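Local coordinates for ribosome-inactivating protein (Lychnis chalcedonica, PDB 2G5X) that belongs to the plant ribosome-inactivating proteins, a single compact chain that combines a mixed beta sheet with a set of helices, at residues A11-S14 with S15-S19; R93-S96 with G97-K100. All coordinates share one frame; numbering follows the deposited sequence.

Contact 1: residues A11-S14 with S15-S19; sequences AKYS and SFLDS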
loop_
_atom_site.group_PDB
_atom_site.type_symbol
_atom_site.label_atom_id
_atom_site.label_comp_id
_atom_site.label_asym_id
_atom_site.label_seq_id
_atom_site.Cartn_x
_atom_site.Cartn_y
_atom_site.Cartn_z
ATOM N N ALA A 11 -6.948 -13.654 -9.494
ATOM C CA ALA A 11 -8.303 -13.124 -9.584
ATOM C C ALA A 11 -8.658 -12.416 -8.279
ATOM O O ALA A 11 -9.209 -11.315 -8.300
ATOM C CB ALA A 11 -9.300 -14.251 -9.868
ATOM N N LYS A 12 -8.332 -13.044 -7.150
ATOM C CA LYS A 12 -8.614 -12.459 -5.840
ATOM C C LYS A 12 -7.776 -11.202 -5.616
ATOM O O LYS A 12 -8.218 -10.256 -4.964
ATOM C CB LYS A 12 -8.337 -13.478 -4.727
ATOM C CG LYS A 12 -9.339 -14.628 -4.669
ATOM C CD LYS A 12 -10.744 -14.111 -4.393
ATOM C CE LYS A 12 -11.757 -15.242 -4.277
ATOM N NZ LYS A 12 -11.437 -16.159 -3.148
ATOM N N TYR A 13 -6.563 -11.199 -6.157
ATOM C CA TYR A 13 -5.683 -10.044 -6.030
ATOM C C TYR A 13 -6.297 -8.857 -6.779
ATOM O O TYR A 13 -6.370 -7.750 -6.242
ATOM C CB TYR A 13 -4.303 -10.374 -6.609
ATOM C CG TYR A 13 -3.344 -9.201 -6.676
ATOM C CD1 TYR A 13 -2.868 -8.585 -5.515
ATOM C CD2 TYR A 13 -2.891 -8.725 -7.906
ATOM C CE1 TYR A 13 -1.960 -7.520 -5.583
ATOM C CE2 TYR A 13 -1.985 -7.666 -7.985
ATOM C CZ TYR A 13 -1.523 -7.070 -6.823
ATOM O OH TYR A 13 -0.626 -6.031 -6.911
ATOM N N SER A 14 -6.738 -9.091 -8.014
ATOM C CA SER A 14 -7.340 -8.030 -8.821
ATOM C C SER A 14 -8.647 -7.507 -8.232
ATOM O O SER A 14 -8.920 -6.310 -8.297
ATOM C CB SER A 14 -7.582 -8.512 -10.258
ATOM O OG SER A 14 -6.362 -8.638 -10.973
ATOM N N SER A 15 -9.459 -8.396 -7.666
ATOM C CA SER A 15 -10.722 -7.964 -7.072
ATOM C C SER A 15 -10.429 -7.120 -5.835
ATOM O O SER A 15 -11.114 -6.132 -5.561
ATOM C CB SER A 15 -11.587 -9.173 -6.702
ATOM O OG SER A 15 -11.758 -10.040 -7.806
ATOM N N PHE A 16 -9.401 -7.520 -5.094
ATOM C CA PHE A 16 -8.975 -6.803 -3.900
ATOM C C PHE A 16 -8.588 -5.373 -4.286
ATOM O O PHE A 16 -9.007 -4.412 -3.642
ATOM C CB PHE A 16 -7.781 -7.534 -3.268
ATOM C CG PHE A 16 -6.931 -6.672 -2.383
ATOM C CD1 PHE A 16 -7.423 -6.177 -1.177
ATOM C CD2 PHE A 16 -5.630 -6.360 -2.756
ATOM C CE1 PHE A 16 -6.625 -5.379 -0.353
ATOM C CE2 PHE A 16 -4.824 -5.565 -1.943
ATOM C CZ PHE A 16 -5.320 -5.074 -0.740
ATOM N N LEU A 17 -7.795 -5.234 -5.344
ATOM C CA LEU A 17 -7.371 -3.911 -5.791
ATOM C C LEU A 17 -8.547 -3.033 -6.218
ATOM O O LEU A 17 -8.563 -1.834 -5.932
ATOM C CB LEU A 17 -6.372 -4.024 -6.943
ATOM C CG LEU A 17 -5.003 -4.597 -6.576
ATOM C CD1 LEU A 17 -4.127 -4.623 -7.817
ATOM C CD2 LEU A 17 -4.356 -3.746 -5.487
ATOM N N ASP A 18 -9.526 -3.619 -6.904
ATOM C CA ASP A 18 -10.684 -2.836 -7.326
ATOM C C ASP A 18 -11.450 -2.363 -6.096
ATOM O O ASP A 18 -11.932 -1.231 -6.056
ATOM C CB ASP A 18 -11.612 -3.650 -8.242
ATOM C CG ASP A 18 -11.147 -3.660 -9.691
ATOM O OD1 ASP A 18 -10.343 -2.780 -10.068
ATOM O OD2 ASP A 18 -11.600 -4.537 -10.460
ATOM N N SER A 19 -11.552 -3.223 -5.084
ATOM C CA SER A 19 -12.253 -2.852 -3.853
ATOM C C SER A 19 -11.532 -1.691 -3.185
ATOM O O SER A 19 -12.156 -0.738 -2.723
ATOM C CB SER A 19 -12.317 -4.034 -2.881
ATOM O OG SER A 19 -12.737 -3.616 -1.596
#

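Contact 2: residues R93-S96 with G97-K100; sequences RALS and GKYK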
loop_
_atom_site.group_PDB
_atom_site.type_symbol
_atom_site.label_atom_id
_atom_site.label_comp_id
_atom_site.label_asym_id
_atom_site.label_seq_id
_atom_site.Cartn_x
_atom_site.Cartn_y
_atom_site.Cartn_z
ATOM N N ARG A 93 3.218 11.250 16.230
ATOM C CA ARG A 93 2.749 12.419 16.969
ATOM C C ARG A 93 1.383 12.919 16.505
ATOM O O ARG A 93 0.554 13.317 17.323
ATOM C CB ARG A 93 3.767 13.564 16.884
ATOM C CG ARG A 93 5.103 13.274 17.556
ATOM C CD ARG A 93 4.939 12.855 19.021
ATOM N NE ARG A 93 6.229 12.784 19.699
ATOM C CZ ARG A 93 6.818 13.812 20.304
ATOM N NH1 ARG A 93 6.228 15.000 20.331
ATOM N NH2 ARG A 93 8.014 13.657 20.862
ATOM N N ALA A 94 1.136 12.881 15.200
ATOM C CA ALA A 94 -0.133 13.363 14.670
ATOM C C ALA A 94 -1.305 12.395 14.790
ATOM O O ALA A 94 -2.449 12.827 14.953
ATOM C CB ALA A 94 0.043 13.773 13.210
ATOM N N LEU A 95 -1.028 11.096 14.737
ATOM C CA LEU A 95 -2.096 10.103 14.770
ATOM C C LEU A 95 -2.276 9.254 16.034
ATOM O O LEU A 95 -3.353 8.696 16.241
ATOM C CB LEU A 95 -1.936 9.162 13.567
ATOM C CG LEU A 95 -1.669 9.811 12.198
ATOM C CD1 LEU A 95 -1.518 8.725 11.144
ATOM C CD2 LEU A 95 -2.811 10.749 11.825
ATOM N N SER A 96 -1.248 9.152 16.873
ATOM C CA SER A 96 -1.340 8.320 18.074
ATOM C C SER A 96 -2.564 8.603 18.937
ATOM O O SER A 96 -3.218 7.676 19.419
ATOM C CB SER A 96 -0.073 8.459 18.928
ATOM O OG SER A 96 0.090 9.782 19.399
ATOM N N GLY A 97 -2.873 9.880 19.127
ATOM C CA GLY A 97 -4.017 10.246 19.944
ATOM C C GLY A 97 -5.349 9.748 19.412
ATOM O O GLY A 97 -6.268 9.477 20.185
ATOM N N LYS A 98 -5.456 9.625 18.094
ATOM C CA LYS A 98 -6.689 9.163 17.465
ATOM C C LYS A 98 -6.551 7.752 16.895
ATOM O O LYS A 98 -7.218 7.402 15.922
ATOM C CB LYS A 98 -7.095 10.136 16.349
ATOM C CG LYS A 98 -6.003 10.393 15.320
ATOM C CD LYS A 98 -6.442 11.389 14.249
ATOM C CE LYS A 98 -7.506 10.802 13.332
ATOM N NZ LYS A 98 -7.883 11.745 12.237
ATOM N N TYR A 99 -5.700 6.938 17.517
ATOM C CA TYR A 99 -5.463 5.576 17.047
ATOM C C TYR A 99 -6.746 4.757 16.910
ATOM O O TYR A 99 -6.878 3.945 15.993
ATOM C CB TYR A 99 -4.476 4.859 17.984
ATOM C CG TYR A 99 -5.089 4.302 19.253
ATOM C CD1 TYR A 99 -5.566 2.988 19.307
ATOM C CD2 TYR A 99 -5.216 5.092 20.393
ATOM C CE1 TYR A 99 -6.153 2.479 20.464
ATOM C CE2 TYR A 99 -5.802 4.596 21.554
ATOM C CZ TYR A 99 -6.268 3.291 21.583
ATOM O OH TYR A 99 -6.856 2.805 22.728
ATOM N N LYS A 100 -7.693 4.987 17.813
ATOM C CA LYS A 100 -8.957 4.259 17.808
ATOM C C LYS A 100 -9.883 4.697 16.674
ATOM O O LYS A 100 -10.740 3.926 16.235
ATOM C CB LYS A 100 -9.659 4.442 19.159
ATOM C CG LYS A 100 -10.819 3.495 19.406
ATOM C CD LYS A 100 -10.355 2.048 19.462
ATOM C CE LYS A 100 -11.483 1.123 19.894
ATOM N NZ LYS A 100 -11.066 -0.305 19.889
HETATM O O HOH W 1 -1.760 12.524 18.614
#

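Contact 1: residues A11-S14 with S15-S19
Ser15 N donates to the carbonyl oxygen of Ala11, a backbone bond of 3.0 Å between Ser15 N and Ala11 O. In the conformer given here, one of two modelled, Ser15 OG also donates to Ala11 O, at 2.9 Å. The two donors come from opposite faces of the carbonyl plane, the hydroxyl 36° out of it; chi1 of -53°, which keeps OG beside its own backbone N, folds it back along the helix. The next three amides follow the same i to i+4 pattern: Phe16 N to Lys12 O, Leu17 N to Tyr13 O and Asp18 N to Ser14 O. All this lies within helix 10-25, the connecting helix of a beta-alpha-beta unit between strands 3-5 and 45-51. On the buried side of the helix, Leu17 CD1 sits over one face of the Tyr13 ring, 4.0 Å from its centroid, a CH-pi contact. With CG anti to the backbone N (chi1 173°), the buried ring lies across from Leu17, and its OH is satisfied by Met167 O of helix 154-173. Ser14 OG is hydrogen-bonded to Glu178 OE2 of helix 175-184, while Asp18 OD1 forms a salt bridge with Arg21 NH1. Phe16 turns its ring edge to Tyr13 O.

Contact 2: residues R93-S96 with G97-K100
Leu95 O and Ser96 O take the amides of Lys98 and Tyr99, each three residues on, so the backbone runs through a tight i to i+3 turn. Lys98 N lies 3.0 Å from Leu95 O, at an N-H...O angle of 134°, and Tyr99 N lies 3.2 Å from Ser96 O, a somewhat straighter bond at 149°. One step earlier a water takes over: it accepts from Gly97 N at 2.9 Å and donates to Arg93 O at 2.8 Å, bridging a span that would carry a direct i to i+4 bond in a regular alpha-helix. The turn joins helix 92-95 to the short helix 99-102, and Lys98 occupies the N-cap position of the second; its own O accepts from Ser101 OG. The Lys98 side chain leaves between its backbone N and carbonyl carbon (chi1 54°), which lays CG against Leu95 O at 3.3 Å. Further out, its CD approaches Leu95 CD2 loosely, 4.4 Å away, and NZ makes a weak hydrogen bond to Asp43 O. Tyr99 brings the edge of its ring to Ser96 O, which lies in the ring plane 3.4 Å from Tyr99 CD2, while CB of Lys100 covers the centre of one face. The Tyr99 ring also touches Ala85 and Phe87 of strand 83-87 and Leu109 of strand 108-109, and the buried Leu95 packs on the same Phe87.

How the contacts relate
Contact 1 comes first along the chain and closes before contact 2 opens; their centres are 29 Å apart, their nearest atoms about 19 Å, and they do not touch. They lie on opposite sides of the chain's centre, both within the ribosome-inactivating protein fold. The mixed beta sheet is the element that relates them. Helix 10-25 follows edge strand 3-5 and leads on to 45-51, packing against helices 154-173 and 175-184, whereas the turn between helices 92-95 and 99-102 falls between strands 83-87 and 108-109 at the other end of the strand order. Contact 1 thus belongs to the helical packing, contact 2 to a surface connection beside the far edge of the beta sheet.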